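Local structure of fatty acid CoA ligase (Marinactinospora thermotolerans, 6SQ8) at residues T383-E386 with D387-H391; S187-R191 with G192-F196; R457-V460 with R461-G465. The protein belongs to the ANL superfamily of AMP-binding enzymes, pairing a large AMP-binding part with a smaller C-terminal domain, and holds adenosine monophosphate in this model. All blocks are in the same frame, centred on the assembly; numbering follows the deposited sequence.

Contact 1. Residues T383-E386 with D387-H391; sequences TFDE and DGHLH
Thr383 and His391 face each other as an antiparallel hydrogen-bonded pair, with Thr383 N to His391 O at 2.8 Å and His391 N to Thr383 O at 2.7 Å, and the chain then passes the non-hydrogen-bonded pair Phe384 and Leu390 before reversing in a type I turn from Asp385 to Gly388. Phe384 and Leu390 lie on one face of this sheet. Leu390 CD1 sits over the Phe384 ring, 4.1 Å from its centroid, in a CH-pi contact offset toward the rim, while the carbonyl of Gly388 meets the edge of the same ring. Val331 and Ile333 of strand 330-334 also pack on Phe384, which explains why a large apolar residue suits this position.

Asp385 organises the turn. Its CG lies between the backbone N and the carbonyl carbon (chi1 68°), which brings the carboxylate back over the loop, and OD1 accepts two N-H groups from opposite faces of its plane: Asp387 N at 2.9 Å, forming an Asx turn, and His389 N at 3.1 Å. The other oxygen, OD2, lies in the plane of the His391 ring at its edge, 3.0 Å from CE1, with the ring and carboxylate planes 62° apart. A short carboxylate branch suits this role, since it can reach the backbone N-H groups directly.

Gly388 N bonds to Asp385 O at 3.2 Å, closing the turn, and Asp385 N returns to His389 O. Glycine fits at Gly388 because its phi is positive. A type I turn followed by such a glycine, with His389 paired back to Asp385, is characteristic of the tight beta hairpin with a G1 bulge, here closing strands 380-384 and 390-395.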
# COMPACT_ATOMS: atom_id res chain seq x y z
N THR A 383 19.63 -0.48 -6.05
CA THR A 383 20.45 -0.59 -7.23
C THR A 383 19.79 -1.51 -8.26
O THR A 383 18.94 -2.35 -7.92
CB THR A 383 21.84 -1.12 -6.86
OG1 THR A 383 22.68 -0.94 -8.00
CG2 THR A 383 21.85 -2.59 -6.49
N PHE A 384 20.22 -1.35 -9.51
CA PHE A 384 19.77 -2.16 -10.63
C PHE A 384 20.79 -3.27 -10.91
O PHE A 384 22.00 -3.06 -10.74
CB PHE A 384 19.60 -1.31 -11.89
CG PHE A 384 18.37 -0.44 -11.91
CD1 PHE A 384 17.17 -0.92 -12.40
CD2 PHE A 384 18.41 0.87 -11.43
CE1 PHE A 384 16.03 -0.12 -12.41
CE2 PHE A 384 17.28 1.66 -11.44
CZ PHE A 384 16.09 1.17 -11.91
N ASP A 385 20.29 -4.42 -11.36
CA ASP A 385 21.11 -5.55 -11.74
C ASP A 385 21.39 -5.46 -13.25
O ASP A 385 20.95 -4.53 -13.89
CB ASP A 385 20.47 -6.86 -11.25
CG ASP A 385 19.18 -7.24 -11.93
OD1 ASP A 385 18.92 -6.73 -13.01
OD2 ASP A 385 18.44 -8.07 -11.38
N GLU A 386 22.11 -6.45 -13.79
CA GLU A 386 22.48 -6.52 -15.21
C GLU A 386 21.25 -6.53 -16.13
O GLU A 386 21.35 -6.06 -17.25
CB GLU A 386 23.31 -7.79 -15.47
CG GLU A 386 24.72 -7.73 -14.93
CD GLU A 386 25.56 -8.92 -15.41
OE1 GLU A 386 25.02 -10.08 -15.40
OE2 GLU A 386 26.73 -8.69 -15.82
N ASP A 387 20.11 -7.05 -15.67
CA ASP A 387 18.90 -7.20 -16.52
C ASP A 387 17.89 -6.08 -16.28
O ASP A 387 16.79 -6.13 -16.81
CB ASP A 387 18.23 -8.56 -16.30
CG ASP A 387 19.01 -9.75 -16.84
OD1 ASP A 387 20.01 -9.53 -17.59
OD2 ASP A 387 18.64 -10.91 -16.49
N GLY A 388 18.24 -5.07 -15.47
CA GLY A 388 17.42 -3.87 -15.26
C GLY A 388 16.31 -4.02 -14.24
O GLY A 388 15.34 -3.27 -14.27
N HIS A 389 16.43 -4.98 -13.31
CA HIS A 389 15.52 -5.12 -12.18
C HIS A 389 16.05 -4.29 -11.02
O HIS A 389 17.25 -4.31 -10.75
CB HIS A 389 15.36 -6.58 -11.77
CG HIS A 389 14.68 -7.42 -12.80
ND1 HIS A 389 15.39 -8.08 -13.78
CD2 HIS A 389 13.38 -7.75 -12.98
CE1 HIS A 389 14.55 -8.77 -14.53
NE2 HIS A 389 13.31 -8.58 -14.06
N LEU A 390 15.16 -3.57 -10.34
CA LEU A 390 15.55 -2.76 -9.22
C LEU A 390 15.57 -3.65 -7.97
O LEU A 390 14.66 -4.47 -7.76
CB LEU A 390 14.55 -1.61 -9.07
CG LEU A 390 14.78 -0.70 -7.86
CD1 LEU A 390 16.13 -0.00 -7.95
CD2 LEU A 390 13.67 0.32 -7.75
N HIS A 391 16.63 -3.48 -7.16
CA HIS A 391 16.78 -4.16 -5.89
C HIS A 391 16.88 -3.10 -4.78
O HIS A 391 17.77 -2.24 -4.81
CB HIS A 391 18.04 -5.02 -5.89
CG HIS A 391 17.95 -6.28 -6.68
ND1 HIS A 391 18.10 -6.31 -8.06
CD2 HIS A 391 17.83 -7.57 -6.29
CE1 HIS A 391 18.05 -7.57 -8.47
NE2 HIS A 391 17.87 -8.35 -7.41

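Contact 2. Residues S187-R191 with G192-F196; sequences SMYGR and GPWRF
Trp194 and Gly190 supply the polar link across this bend: the indole NE1 donates to Gly190 O at 3.1 Å. The acceptor lies almost exactly in the indole plane, yet the donor stands well above the plane of the Gly190 carbonyl, and the N-H...O angle of 139° makes the bond noticeably bent. A tryptophan can therefore satisfy its one polar atom on the backbone while burying the rest of its rings.

The aromatic contacts centre on Tyr189, whose side chain runs at about a right angle to both partners. Its edge, through CD2, points at the face of the Trp194 six-membered ring in a T-shaped pair with planes at 74° and centroids 5.7 Å apart. On the Phe196 side the roles change: the edge of the Phe196 ring is directed at the face of Tyr189 in an offset edge-to-face pair. Phe196 CG lies opposite the backbone N (chi1 -154°), which carries the ring back toward the tyrosine.

Together the three rings form an aromatic cluster where helix 175-189 ends and the chain bends into strand 195-198, one of the parallel strands of the AMP-binding part. His242 of the neighbouring strand extends it, meeting the rings of Trp194 and Phe196, and its NE2 is hydrogen-bonded to Tyr189 O. Tyr189 OH makes a weak hydrogen bond to Asn296, which lines the pocket of 1-ethanoyl-9H-pyrido[3,4-b]indole-3-carboxylic acid.

Apolar packing fills in beside the rings. Tyr189 CB rests over the indole face near its rim, 3.8 Å from Trp194 CZ2, and Tyr189 CD2 approaches Phe196 CE2 to the same distance. In the backbone, Gly190 leaves the helix with positive phi, a conformation natural to glycine, and the peptide bond before Pro193 is cis, which probably sharpens the bend.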
# COMPACT_ATOMS: atom_id res chain seq x y z
N SER A 187 -1.26 -2.55 -17.28
CA SER A 187 0.01 -2.99 -17.79
C SER A 187 0.56 -4.11 -16.89
O SER A 187 1.14 -5.05 -17.40
CB SER A 187 0.93 -1.82 -18.02
OG SER A 187 1.98 -1.72 -17.08
N MET A 188 0.30 -4.06 -15.59
CA MET A 188 0.74 -5.08 -14.62
C MET A 188 -0.19 -6.31 -14.65
O MET A 188 0.31 -7.41 -14.57
CB MET A 188 0.70 -4.54 -13.18
CG MET A 188 1.65 -3.45 -12.92
SD MET A 188 1.73 -3.03 -11.16
CE MET A 188 0.25 -2.07 -10.92
N TYR A 189 -1.51 -6.08 -14.65
CA TYR A 189 -2.50 -7.08 -14.22
C TYR A 189 -3.18 -7.80 -15.39
O TYR A 189 -3.90 -8.78 -15.17
CB TYR A 189 -3.55 -6.43 -13.32
CG TYR A 189 -3.03 -5.77 -12.07
CD1 TYR A 189 -1.82 -6.12 -11.50
CD2 TYR A 189 -3.78 -4.78 -11.44
CE1 TYR A 189 -1.34 -5.48 -10.36
CE2 TYR A 189 -3.31 -4.14 -10.31
CZ TYR A 189 -2.10 -4.50 -9.76
OH TYR A 189 -1.66 -3.86 -8.64
N GLY A 190 -2.96 -7.34 -16.62
CA GLY A 190 -3.65 -7.86 -17.81
C GLY A 190 -4.78 -6.94 -18.24
O GLY A 190 -5.15 -6.00 -17.52
N ARG A 191 -5.30 -7.14 -19.45
CA ARG A 191 -6.58 -6.55 -19.83
C ARG A 191 -7.64 -7.25 -18.96
O ARG A 191 -7.52 -8.46 -18.59
CB ARG A 191 -6.93 -6.71 -21.32
CG ARG A 191 -5.88 -6.25 -22.32
CD ARG A 191 -6.14 -4.88 -22.90
NE ARG A 191 -5.10 -4.47 -23.84
CZ ARG A 191 -5.11 -4.74 -25.14
NH1 ARG A 191 -5.99 -5.58 -25.64
NH2 ARG A 191 -4.23 -4.14 -25.93
N GLY A 192 -8.66 -6.46 -18.61
CA GLY A 192 -9.81 -6.95 -17.89
C GLY A 192 -10.86 -7.50 -18.85
O GLY A 192 -10.62 -7.54 -20.04
N PRO A 193 -12.02 -7.89 -18.34
CA PRO A 193 -12.38 -7.74 -16.94
C PRO A 193 -11.64 -8.67 -15.95
O PRO A 193 -11.34 -9.80 -16.27
CB PRO A 193 -13.88 -8.06 -16.98
CG PRO A 193 -13.96 -9.19 -18.02
CD PRO A 193 -12.80 -8.95 -18.97
N TRP A 194 -11.35 -8.13 -14.77
CA TRP A 194 -10.83 -8.80 -13.61
C TRP A 194 -11.97 -9.09 -12.63
O TRP A 194 -12.90 -8.29 -12.50
CB TRP A 194 -9.80 -7.88 -12.91
CG TRP A 194 -8.78 -7.25 -13.80
CD1 TRP A 194 -8.18 -7.79 -14.90
CD2 TRP A 194 -8.18 -5.97 -13.61
NE1 TRP A 194 -7.25 -6.93 -15.42
CE2 TRP A 194 -7.23 -5.80 -14.64
CE3 TRP A 194 -8.37 -4.93 -12.70
CZ2 TRP A 194 -6.49 -4.62 -14.79
CZ3 TRP A 194 -7.64 -3.77 -12.83
CH2 TRP A 194 -6.71 -3.62 -13.87
N ARG A 195 -11.90 -10.22 -11.93
CA ARG A 195 -12.63 -10.44 -10.69
C ARG A 195 -11.61 -10.29 -9.57
O ARG A 195 -10.85 -11.21 -9.26
CB ARG A 195 -13.34 -11.79 -10.70
CG ARG A 195 -14.74 -11.79 -11.30
CD ARG A 195 -14.87 -11.88 -12.82
NE ARG A 195 -14.34 -13.06 -13.50
CZ ARG A 195 -14.23 -14.29 -12.98
NH1 ARG A 195 -14.78 -14.53 -11.80
NH2 ARG A 195 -13.56 -15.24 -13.61
N PHE A 196 -11.56 -9.08 -9.00
CA PHE A 196 -10.45 -8.64 -8.17
C PHE A 196 -10.88 -8.65 -6.70
O PHE A 196 -11.73 -7.87 -6.28
CB PHE A 196 -9.98 -7.26 -8.60
CG PHE A 196 -8.54 -6.94 -8.28
CD1 PHE A 196 -8.06 -7.02 -6.98
CD2 PHE A 196 -7.68 -6.50 -9.27
CE1 PHE A 196 -6.74 -6.70 -6.69
CE2 PHE A 196 -6.36 -6.19 -8.98
CZ PHE A 196 -5.90 -6.28 -7.69

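Contact 3. Residues R457-V460 with R461-G465; sequences RALV and RDHLG
Leu459 and His463, one helical turn apart, lie side by side and point the same way, with Leu459 CD1 3.8 Å from His463 CE1. The imidazole turns its edge to the backbone carbonyl four residues earlier: Leu459 O lies in the ring plane and accepts from ND1 at 3.2 Å. His463 CG stands opposite its own carbonyl carbon (chi1 -81°), which swings the ring back along the helix to reach that oxygen. The main-chain N of His463 donates to the same Leu459 O, and the two N-H groups arrive from opposite faces of the carbonyl plane, so one acceptor is gripped twice by a single residue. The geometry is consistent with a proton on ND1. Histidine suits the last turn, where its ring N-H can add a side-chain bond to the main-chain one.

This is the C-terminal end of helix 453-463, the helix of the beta-alpha-beta unit between strands 438-445 and 472-475 in the C-terminal domain of AMP-binding enzymes.

Val460 and Leu464 lie on the more sheltered side and contact each other loosely, Val460 CG1 to Leu464 CD1 at 4.3 Å. Both also pack on helix 409-418, Val460 against Leu416 and Leu464 against Val412 and Val415, which is why branched apolar residues belong here. Arg457 and Arg461 also sit one turn apart, but their charged groups do not meet; Arg461 forms a salt bridge with Asp466 and Arg457 one with Glu454.

Leu464 N meets Val460 O at 2.8 Å. Gly465 N makes a weak bond of 3.5 Å to that same Val460 O. Gly465 then leaves helical geometry with positive phi (120°), a conformation readily open to a residue without a side chain.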
# COMPACT_ATOMS: atom_id res chain seq x y z
N ARG A 457 24.96 -15.75 13.24
CA ARG A 457 26.05 -14.82 13.14
C ARG A 457 27.03 -15.33 12.08
O ARG A 457 27.52 -14.57 11.26
CB ARG A 457 26.72 -14.61 14.49
CG ARG A 457 25.91 -13.73 15.44
CD ARG A 457 26.65 -13.35 16.71
NE ARG A 457 26.15 -14.09 17.87
CZ ARG A 457 25.33 -13.60 18.82
NH1 ARG A 457 25.03 -12.31 18.87
NH2 ARG A 457 24.80 -14.42 19.71
N ALA A 458 27.30 -16.63 12.09
CA ALA A 458 28.31 -17.26 11.24
C ALA A 458 27.88 -17.22 9.77
O ALA A 458 28.72 -17.06 8.86
CB ALA A 458 28.54 -18.68 11.69
N LEU A 459 26.57 -17.36 9.56
CA LEU A 459 25.97 -17.32 8.25
C LEU A 459 26.13 -15.91 7.66
O LEU A 459 26.51 -15.75 6.49
CB LEU A 459 24.51 -17.73 8.42
CG LEU A 459 23.76 -18.13 7.15
CD1 LEU A 459 24.51 -19.20 6.34
CD2 LEU A 459 22.38 -18.67 7.53
N VAL A 460 25.86 -14.89 8.48
CA VAL A 460 26.02 -13.51 8.04
C VAL A 460 27.49 -13.28 7.72
O VAL A 460 27.81 -12.68 6.71
CB VAL A 460 25.48 -12.49 9.07
CG1 VAL A 460 25.94 -11.07 8.77
CG2 VAL A 460 23.97 -12.56 9.18
N ARG A 461 28.38 -13.79 8.57
CA ARG A 461 29.79 -13.53 8.43
C ARG A 461 30.30 -14.13 7.12
O ARG A 461 31.17 -13.54 6.50
CB ARG A 461 30.61 -14.05 9.60
CG ARG A 461 32.02 -13.45 9.65
CD ARG A 461 32.87 -13.98 10.80
NE ARG A 461 32.18 -13.99 12.08
CZ ARG A 461 32.07 -12.94 12.89
NH1 ARG A 461 32.73 -11.82 12.61
NH2 ARG A 461 31.32 -13.05 13.97
N ASP A 462 29.79 -15.30 6.71
CA ASP A 462 30.29 -15.99 5.51
C ASP A 462 29.84 -15.24 4.24
O ASP A 462 30.62 -15.12 3.30
CB ASP A 462 29.85 -17.46 5.44
CG ASP A 462 30.52 -18.25 4.30
OD1 ASP A 462 31.68 -17.92 3.97
OD2 ASP A 462 29.89 -19.20 3.73
N HIS A 463 28.60 -14.73 4.25
CA HIS A 463 27.96 -14.19 3.07
C HIS A 463 28.28 -12.70 2.91
O HIS A 463 28.53 -12.26 1.80
CB HIS A 463 26.44 -14.44 3.11
CG HIS A 463 26.04 -15.81 2.68
ND1 HIS A 463 25.97 -16.87 3.56
CD2 HIS A 463 25.70 -16.31 1.48
CE1 HIS A 463 25.61 -17.96 2.93
NE2 HIS A 463 25.42 -17.64 1.65
N LEU A 464 28.25 -11.94 4.00
CA LEU A 464 28.40 -10.48 3.95
C LEU A 464 29.75 -9.98 4.46
O LEU A 464 30.31 -9.05 3.90
CB LEU A 464 27.23 -9.84 4.70
CG LEU A 464 25.86 -10.17 4.11
CD1 LEU A 464 24.73 -9.52 4.91
CD2 LEU A 464 25.80 -9.74 2.66
N GLY A 465 30.30 -10.57 5.52
CA GLY A 465 31.59 -10.12 6.05
C GLY A 465 31.45 -9.68 7.49
O GLY A 465 30.36 -9.74 7.99

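How the contacts relate
Along the chain contact 2 comes first, then contact 1, then contact 3, and none touches another. Contact 2 lies at the junction of helix 175-189 and strand 195-198, about 26 Å between centres from the hairpin of contact 1, although both reach the same extended strand system. Contact 3 sits in the C-terminal domain, its centre about 24 Å from that of contact 1 and about 42 Å from that of contact 2. The Tyr189 side chain of contact 2 lies about 6 Å from the bound pyridoindole carboxylic acid and the Leu390 side chain of contact 1 about 9 Å from adenosine monophosphate, so both lie near the ligands, whereas contact 3 is a surface feature of the smaller domain.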